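Local coordinates for protein structure-specific endonuclease subunit SLX4 (Thielavia terrestris, PDB 6SEI) that is, through this C-terminal domain, probably part of the regulatory subunit of the SLX1-SLX4 nuclease, thought to cut branched DNA in repair and recombination, at residues I23-V27 and L56-L60; D49-D55 and V88-R93. All blocks are in the same frame, centred on the assembly; numbering follows the deposited sequence.

Contact 1: I23-V27 and L56-L60; sequences ITQAV and LTAWL
Leu60 and Ile23 meet where two helices of the domain cross: the axes of the segments 23-27 and 56-60 come within 11.5 Å, at 88°. Most of the contact is apolar. CG2 of Ile23 sits 3.9 Å from CD1 of Leu60, and the two side chains run at about a right angle. The other Leu60 branch, CD2, lies 3.9 Å from CB of Ala26. CG2 of Val27 also reaches this CD2, at 4.2 Å. Leu60 CG is placed anti to its carbonyl carbon (chi1 -67°), and its two methyls are spread over three residues of the 23-27 helix. Leu56 adds a looser touch from CD1 to CG2 of Val27.

The aromatic contact is made at an edge. Trp59 has CG anti to the backbone N (chi1 -179°), and the far rim of its six-membered ring meets the other helix. CH2 lies 3.8 Å from O of Ala26, and CZ3 lies 4.2 Å from CA of Val27. Both partners are near the ring plane.

Helices 41-46 and 76-85 supply further side chains around the crossing. The segments share neither hydrogen bond nor salt bridge, so their crossing depends on burial and shape. Ala26 O, polar at the indole edge, is satisfied by Arg67.

Contact 2: D49-D55 and V88-R93; sequences DPIILED and VCCLWR
A small two-stranded parallel sheet lies at one side of this mainly helical domain: 51-52 pairs with 90-91 near the modelled C-terminus. Ile51 N donates a hydrogen bond to Cys89 O at 2.8 Å. Leu91 N donates another to Ile51 O. The ladder ends where helix 53-67 begins. There Leu53 N, one residue after the N-cap Ile52, donates a hydrogen bond to Leu91 O, lying almost on the C=O axis (C=O...N angle 174°).

Side chains pack on both faces. Ile51 CG1 touches Val88 CG1 on the side of Cys90. Also on this side, Leu53 CD2 rests 3.6 Å from Cys90 CB. On the other face, Leu91 spreads its methyls, CD1 to Ile52 CG1 and CD2 to Pro50 CB. Leu53 CD1 makes a CH-pi contact over the six-membered ring of Trp92, 3.7 Å from the centroid. The indole also forms a cation-pi contact with a basic side chain of another protein's chain, and Asp49 OD1 forms a salt bridge to that chain.

Charged groups meet beyond the strands. Asp55 OD1 forms a salt bridge with Arg93 NH1, though the modelled separation is doubtfully short. Glu54, bent at chi2 (89°), turns its carboxylate back to the Arg93 backbone. OE1 accepts from Arg93 N through its syn lone pair at 3.2 Å, and OE2 lies in the plane of the Trp92 ring at its edge, nearest CE3.

In the fold
Helix 53-67 is common to both contacts, whose centres are 12 Å apart. Its first turn belongs to contact 2 and the next residues to contact 1. The two touch directly through Leu56 CB and Ile51 CG2, 4.1 Å apart. Along the chain the segments alternate: 23-27, 49-55, 56-60, then 88-93. The centre of contact 1 lies about 3 Å from the chain centre, and the contact joins helix 12-29 to helix 53-67. That of contact 2 lies about 10 Å out, and the contact joins the start of helix 53-67 to the end of the modelled chain. One helix thus connects the buried core to the small parallel sheet, whose flanking residues meet the chain of another protein.

Contact 1: I23-V27 and L56-L60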
ATOM      1  N   ILE B  23     -42.878  12.916  -7.570  1.00 27.73           N
ATOM      2  CA  ILE B  23     -42.326  13.779  -8.608  1.00 27.01           C
ATOM      3  C   ILE B  23     -42.088  12.986  -9.886  1.00 27.74           C
ATOM      4  O   ILE B  23     -42.411  13.445 -10.989  1.00 27.05           O
ATOM      5  CB  ILE B  23     -41.031  14.455  -8.122  1.00 27.08           C
ATOM      6  CG1 ILE B  23     -41.280  15.254  -6.845  1.00 27.53           C
ATOM      7  CG2 ILE B  23     -40.462  15.358  -9.205  1.00 25.55           C
ATOM      8  CD1 ILE B  23     -40.012  15.737  -6.192  1.00 23.36           C
ATOM      9  N   THR B  24     -41.514  11.788  -9.758  1.00 29.22           N
ATOM     10  CA  THR B  24     -41.281  10.945 -10.926  1.00 29.24           C
ATOM     11  C   THR B  24     -42.581  10.680 -11.671  1.00 28.82           C
ATOM     12  O   THR B  24     -42.681  10.933 -12.876  1.00 28.07           O
ATOM     13  CB  THR B  24     -40.625   9.632 -10.498  1.00 30.93           C
ATOM     14  OG1 THR B  24     -39.457   9.920  -9.719  1.00 31.86           O
ATOM     15  CG2 THR B  24     -40.227   8.804 -11.715  1.00 31.05           C
ATOM     16  N   GLN B  25     -43.603  10.195 -10.960  1.00 29.66           N
ATOM     17  CA  GLN B  25     -44.872   9.891 -11.610  1.00 29.70           C
ATOM     18  C   GLN B  25     -45.487  11.137 -12.235  1.00 27.60           C
ATOM     19  O   GLN B  25     -46.065  11.069 -13.326  1.00 27.29           O
ATOM     20  CB  GLN B  25     -45.835   9.256 -10.612  1.00 31.92           C
ATOM     21  CG  GLN B  25     -46.760   8.220 -11.227  1.00 33.87           C
ATOM     22  CD  GLN B  25     -46.104   6.850 -11.363  1.00 36.68           C
ATOM     23  OE1 GLN B  25     -45.104   6.686 -12.070  1.00 37.05           O
ATOM     24  NE2 GLN B  25     -46.668   5.857 -10.679  1.00 38.83           N
ATOM     25  N   ALA B  26     -45.356  12.287 -11.572  1.00 26.41           N
ATOM     26  CA  ALA B  26     -45.891  13.525 -12.130  1.00 24.81           C
ATOM     27  C   ALA B  26     -45.238  13.851 -13.468  1.00 25.12           C
ATOM     28  O   ALA B  26     -45.925  14.134 -14.457  1.00 25.14           O
ATOM     29  CB  ALA B  26     -45.701  14.675 -11.136  1.00 23.75           C
ATOM     30  N   VAL B  27     -43.903  13.807 -13.516  1.00 25.59           N
ATOM     31  CA  VAL B  27     -43.181  14.078 -14.756  1.00 25.00           C
ATOM     32  C   VAL B  27     -43.509  13.022 -15.808  1.00 25.84           C
ATOM     33  O   VAL B  27     -43.832  13.341 -16.956  1.00 25.73           O
ATOM     34  CB  VAL B  27     -41.665  14.141 -14.484  1.00 24.80           C
ATOM     35  CG1 VAL B  27     -40.894  14.356 -15.776  1.00 24.22           C
ATOM     36  CG2 VAL B  27     -41.342  15.229 -13.473  1.00 24.00           C
ATOM     37  N   LEU B  56     -39.377  23.871 -13.564  1.00 24.57           N
ATOM     38  CA  LEU B  56     -39.978  22.585 -13.226  1.00 24.04           C
ATOM     39  C   LEU B  56     -40.620  22.629 -11.846  1.00 24.44           C
ATOM     40  O   LEU B  56     -41.680  22.027 -11.628  1.00 24.45           O
ATOM     41  CB  LEU B  56     -38.930  21.472 -13.295  1.00 23.34           C
ATOM     42  CG  LEU B  56     -39.442  20.085 -12.890  1.00 17.76           C
ATOM     43  CD1 LEU B  56     -40.452  19.566 -13.905  1.00 18.42           C
ATOM     44  CD2 LEU B  56     -38.298  19.101 -12.708  1.00 17.57           C
ATOM     45  N   THR B  57     -39.991  23.338 -10.903  1.00 24.52           N
ATOM     46  CA  THR B  57     -40.560  23.490  -9.568  1.00 24.55           C
ATOM     47  C   THR B  57     -41.956  24.096  -9.635  1.00 24.72           C
ATOM     48  O   THR B  57     -42.901  23.578  -9.026  1.00 24.83           O
ATOM     49  CB  THR B  57     -39.641  24.354  -8.703  1.00 25.03           C
ATOM     50  OG1 THR B  57     -38.293  23.891  -8.829  1.00 24.89           O
ATOM     51  CG2 THR B  57     -40.061  24.297  -7.242  1.00 25.31           C
ATOM     52  N   ALA B  58     -42.103  25.198 -10.372  1.00 24.80           N
ATOM     53  CA  ALA B  58     -43.407  25.841 -10.492  1.00 25.33           C
ATOM     54  C   ALA B  58     -44.413  24.927 -11.180  1.00 25.25           C
ATOM     55  O   ALA B  58     -45.594  24.905 -10.814  1.00 25.42           O
ATOM     56  CB  ALA B  58     -43.271  27.158 -11.255  1.00 25.85           C
ATOM     57  N   TRP B  59     -43.958  24.155 -12.171  1.00 25.19           N
ATOM     58  CA  TRP B  59     -44.861  23.284 -12.918  1.00 25.43           C
ATOM     59  C   TRP B  59     -45.423  22.173 -12.039  1.00 25.55           C
ATOM     60  O   TRP B  59     -46.596  21.806 -12.170  1.00 25.58           O
ATOM     61  CB  TRP B  59     -44.130  22.698 -14.125  1.00 25.42           C
ATOM     62  CG  TRP B  59     -44.973  21.813 -14.987  1.00 26.01           C
ATOM     63  CD1 TRP B  59     -45.895  22.207 -15.912  1.00 26.47           C
ATOM     64  CD2 TRP B  59     -44.963  20.379 -15.016  1.00 26.25           C
ATOM     65  NE1 TRP B  59     -46.464  21.108 -16.514  1.00 26.47           N
ATOM     66  CE2 TRP B  59     -45.909  19.974 -15.981  1.00 26.28           C
ATOM     67  CE3 TRP B  59     -44.249  19.398 -14.320  1.00 26.36           C
ATOM     68  CZ2 TRP B  59     -46.158  18.633 -16.268  1.00 26.19           C
ATOM     69  CZ3 TRP B  59     -44.499  18.065 -14.606  1.00 26.26           C
ATOM     70  CH2 TRP B  59     -45.442  17.696 -15.575  1.00 26.14           C
ATOM     71  N   LEU B  60     -44.602  21.624 -11.141  1.00 25.83           N
ATOM     72  CA  LEU B  60     -45.063  20.543 -10.276  1.00 25.92           C
ATOM     73  C   LEU B  60     -46.096  21.029  -9.267  1.00 26.89           C
ATOM     74  O   LEU B  60     -47.016  20.283  -8.913  1.00 27.03           O
ATOM     75  CB  LEU B  60     -43.877  19.906  -9.554  1.00 25.31           C
ATOM     76  CG  LEU B  60     -42.866  19.138 -10.407  1.00 24.73           C
ATOM     77  CD1 LEU B  60     -41.515  19.079  -9.714  1.00 24.98           C
ATOM     78  CD2 LEU B  60     -43.366  17.735 -10.713  1.00 24.07           C
TER

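Contact 2: D49-D55 and V88-R93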
ATOM      1  N   ASP B  49     -31.912  18.261 -21.953  1.00 21.23           N
ATOM      2  CA  ASP B  49     -32.104  19.693 -21.769  1.00 21.68           C
ATOM      3  C   ASP B  49     -31.704  20.059 -20.343  1.00 22.18           C
ATOM      4  O   ASP B  49     -32.222  19.451 -19.393  1.00 22.55           O
ATOM      5  CB  ASP B  49     -33.558  20.102 -22.011  1.00 21.64           C
ATOM      6  CG  ASP B  49     -33.945  20.099 -23.482  1.00 21.25           C
ATOM      7  OD1 ASP B  49     -33.053  20.167 -24.357  1.00 21.10           O
ATOM      8  OD2 ASP B  49     -35.162  20.036 -23.760  1.00 21.07           O
ATOM      9  N   PRO B  50     -30.784  21.003 -20.140  1.00 21.98           N
ATOM     10  CA  PRO B  50     -30.517  21.481 -18.776  1.00 22.21           C
ATOM     11  C   PRO B  50     -31.783  22.052 -18.155  1.00 22.33           C
ATOM     12  O   PRO B  50     -32.408  22.964 -18.701  1.00 17.37           O
ATOM     13  CB  PRO B  50     -29.443  22.558 -18.977  1.00 17.34           C
ATOM     14  CG  PRO B  50     -28.783  22.192 -20.254  1.00 17.10           C
ATOM     15  CD  PRO B  50     -29.870  21.610 -21.123  1.00 21.68           C
ATOM     16  N   ILE B  51     -32.161  21.499 -17.005  1.00 22.08           N
ATOM     17  CA  ILE B  51     -33.467  21.746 -16.403  1.00 21.72           C
ATOM     18  C   ILE B  51     -33.378  22.972 -15.504  1.00 22.36           C
ATOM     19  O   ILE B  51     -32.698  22.955 -14.475  1.00 22.62           O
ATOM     20  CB  ILE B  51     -33.954  20.521 -15.622  1.00 20.96           C
ATOM     21  CG1 ILE B  51     -34.105  19.324 -16.561  1.00 20.09           C
ATOM     22  CG2 ILE B  51     -35.265  20.819 -14.914  1.00 21.02           C
ATOM     23  CD1 ILE B  51     -34.972  19.601 -17.766  1.00 19.68           C
ATOM     24  N   ILE B  52     -34.074  24.041 -15.883  1.00 22.64           N
ATOM     25  CA  ILE B  52     -34.167  25.204 -15.010  1.00 23.27           C
ATOM     26  C   ILE B  52     -35.099  24.854 -13.855  1.00 23.77           C
ATOM     27  O   ILE B  52     -36.283  24.558 -14.060  1.00 23.63           O
ATOM     28  CB  ILE B  52     -34.647  26.438 -15.783  1.00 23.23           C
ATOM     29  CG1 ILE B  52     -33.507  26.987 -16.644  1.00 23.07           C
ATOM     30  CG2 ILE B  52     -35.146  27.505 -14.822  1.00 23.52           C
ATOM     31  CD1 ILE B  52     -33.971  27.785 -17.840  1.00 23.20           C
ATOM     32  N   LEU B  53     -34.557  24.882 -12.634  1.00 24.33           N
ATOM     33  CA  LEU B  53     -35.237  24.285 -11.487  1.00 24.52           C
ATOM     34  C   LEU B  53     -36.540  25.002 -11.161  1.00 25.28           C
ATOM     35  O   LEU B  53     -37.590  24.365 -11.029  1.00 25.56           O
ATOM     36  CB  LEU B  53     -34.305  24.284 -10.277  1.00 24.66           C
ATOM     37  CG  LEU B  53     -33.125  23.321 -10.386  1.00 24.41           C
ATOM     38  CD1 LEU B  53     -31.976  23.758  -9.500  1.00 24.58           C
ATOM     39  CD2 LEU B  53     -33.574  21.908 -10.046  1.00 24.35           C
ATOM     40  N   GLU B  54     -36.499  26.328 -11.018  1.00 25.86           N
ATOM     41  CA  GLU B  54     -37.707  27.058 -10.649  1.00 26.85           C
ATOM     42  C   GLU B  54     -38.804  26.921 -11.694  1.00 26.31           C
ATOM     43  O   GLU B  54     -39.977  27.146 -11.378  1.00 26.62           O
ATOM     44  CB  GLU B  54     -37.382  28.534 -10.414  1.00 28.49           C
ATOM     45  CG  GLU B  54     -36.247  28.771  -9.423  1.00 29.49           C
ATOM     46  CD  GLU B  54     -34.884  28.812 -10.095  1.00 29.71           C
ATOM     47  OE1 GLU B  54     -34.790  28.432 -11.283  1.00 29.40           O
ATOM     48  OE2 GLU B  54     -33.908  29.228  -9.435  1.00 30.10           O
ATOM     49  N   ASP B  55     -38.454  26.548 -12.925  1.00 25.75           N
ATOM     50  CA  ASP B  55     -39.460  26.284 -13.946  1.00 25.36           C
ATOM     51  C   ASP B  55     -40.153  24.949 -13.709  1.00 25.13           C
ATOM     52  O   ASP B  55     -41.385  24.880 -13.662  1.00 25.65           O
ATOM     53  CB  ASP B  55     -38.818  26.318 -15.331  1.00 25.14           C
ATOM     54  CG  ASP B  55     -38.511  27.723 -15.792  1.00 25.74           C
ATOM     55  OD1 ASP B  55     -38.985  28.677 -15.138  1.00 26.30           O
ATOM     56  OD2 ASP B  55     -37.799  27.876 -16.804  1.00 25.75           O
ATOM     57  N   VAL B  88     -30.387  13.785 -13.922  1.00 24.29           N
ATOM     58  CA  VAL B  88     -30.977  14.850 -14.722  1.00 24.95           C
ATOM     59  C   VAL B  88     -30.231  16.146 -14.424  1.00 26.09           C
ATOM     60  O   VAL B  88     -30.188  16.606 -13.278  1.00 26.88           O
ATOM     61  CB  VAL B  88     -32.479  14.986 -14.443  1.00 20.67           C
ATOM     62  CG1 VAL B  88     -33.062  16.143 -15.232  1.00 21.11           C
ATOM     63  CG2 VAL B  88     -33.196  13.690 -14.796  1.00 20.27           C
ATOM     64  N   CYS B  89     -29.626  16.721 -15.459  1.00 26.38           N
ATOM     65  CA  CYS B  89     -28.838  17.937 -15.330  1.00 26.90           C
ATOM     66  C   CYS B  89     -29.744  19.146 -15.150  1.00 27.66           C
ATOM     67  O   CYS B  89     -30.661  19.368 -15.949  1.00 28.02           O
ATOM     68  CB  CYS B  89     -27.965  18.097 -16.575  1.00 26.68           C
ATOM     69  SG  CYS B  89     -27.126  19.673 -16.788  1.00 26.91           S
ATOM     70  N   CYS B  90     -29.470  19.942 -14.116  1.00 27.75           N
ATOM     71  CA  CYS B  90     -30.308  21.083 -13.779  1.00 28.22           C
ATOM     72  C   CYS B  90     -29.449  22.298 -13.444  1.00 28.83           C
ATOM     73  O   CYS B  90     -28.224  22.215 -13.331  1.00 28.30           O
ATOM     74  CB  CYS B  90     -31.247  20.757 -12.610  1.00 28.19           C
ATOM     75  SG  CYS B  90     -30.427  19.991 -11.202  1.00 28.29           S
ATOM     76  N   LEU B  91     -30.116  23.443 -13.292  1.00 30.43           N
ATOM     77  CA  LEU B  91     -29.441  24.685 -12.938  1.00 32.17           C
ATOM     78  C   LEU B  91     -30.437  25.639 -12.288  1.00 33.90           C
ATOM     79  O   LEU B  91     -31.654  25.499 -12.438  1.00 34.46           O
ATOM     80  CB  LEU B  91     -28.794  25.338 -14.164  1.00 32.39           C
ATOM     81  CG  LEU B  91     -29.730  25.732 -15.310  1.00 32.98           C
ATOM     82  CD1 LEU B  91     -30.039  27.225 -15.288  1.00 34.12           C
ATOM     83  CD2 LEU B  91     -29.139  25.329 -16.650  1.00 32.64           C
ATOM     84  N   TRP B  92     -29.895  26.610 -11.557  1.00 34.72           N
ATOM     85  CA  TRP B  92     -30.681  27.707 -11.016  1.00 35.77           C
ATOM     86  C   TRP B  92     -30.753  28.833 -12.036  1.00 37.51           C
ATOM     87  O   TRP B  92     -29.770  29.129 -12.721  1.00 38.52           O
ATOM     88  CB  TRP B  92     -30.069  28.233  -9.718  1.00 35.61           C
ATOM     89  CG  TRP B  92     -29.973  27.223  -8.627  1.00 26.28           C
ATOM     90  CD1 TRP B  92     -28.871  26.508  -8.269  1.00 25.81           C
ATOM     91  CD2 TRP B  92     -31.020  26.824  -7.734  1.00 28.89           C
ATOM     92  NE1 TRP B  92     -29.166  25.682  -7.213  1.00 25.69           N
ATOM     93  CE2 TRP B  92     -30.480  25.856  -6.867  1.00 26.09           C
ATOM     94  CE3 TRP B  92     -32.363  27.187  -7.589  1.00 29.36           C
ATOM     95  CZ2 TRP B  92     -31.235  25.246  -5.866  1.00 26.21           C
ATOM     96  CZ3 TRP B  92     -33.111  26.581  -6.595  1.00 29.54           C
ATOM     97  CH2 TRP B  92     -32.544  25.621  -5.747  1.00 26.70           C
ATOM     98  N   ARG B  93     -31.917  29.466 -12.127  1.00 37.78           N
ATOM     99  CA  ARG B  93     -32.103  30.575 -13.054  1.00 37.98           C
ATOM    100  C   ARG B  93     -31.405  31.836 -12.550  1.00 37.83           C
ATOM    101  O   ARG B  93     -30.472  32.338 -13.179  1.00 37.37           O
ATOM    102  CB  ARG B  93     -33.591  30.848 -13.269  1.00 38.78           C
ATOM    103  CG  ARG B  93     -33.879  31.967 -14.251  1.00 39.74           C
ATOM    104  CD  ARG B  93     -35.357  32.040 -14.565  1.00 40.41           C
ATOM    105  NE  ARG B  93     -36.164  31.985 -13.351  1.00 41.33           N
ATOM    106  CZ  ARG B  93     -37.262  31.248 -13.222  1.00 41.86           C
ATOM    107  NH1 ARG B  93     -37.681  30.504 -14.238  1.00 41.51           N
ATOM    108  NH2 ARG B  93     -37.939  31.257 -12.079  1.00 42.50           N
TER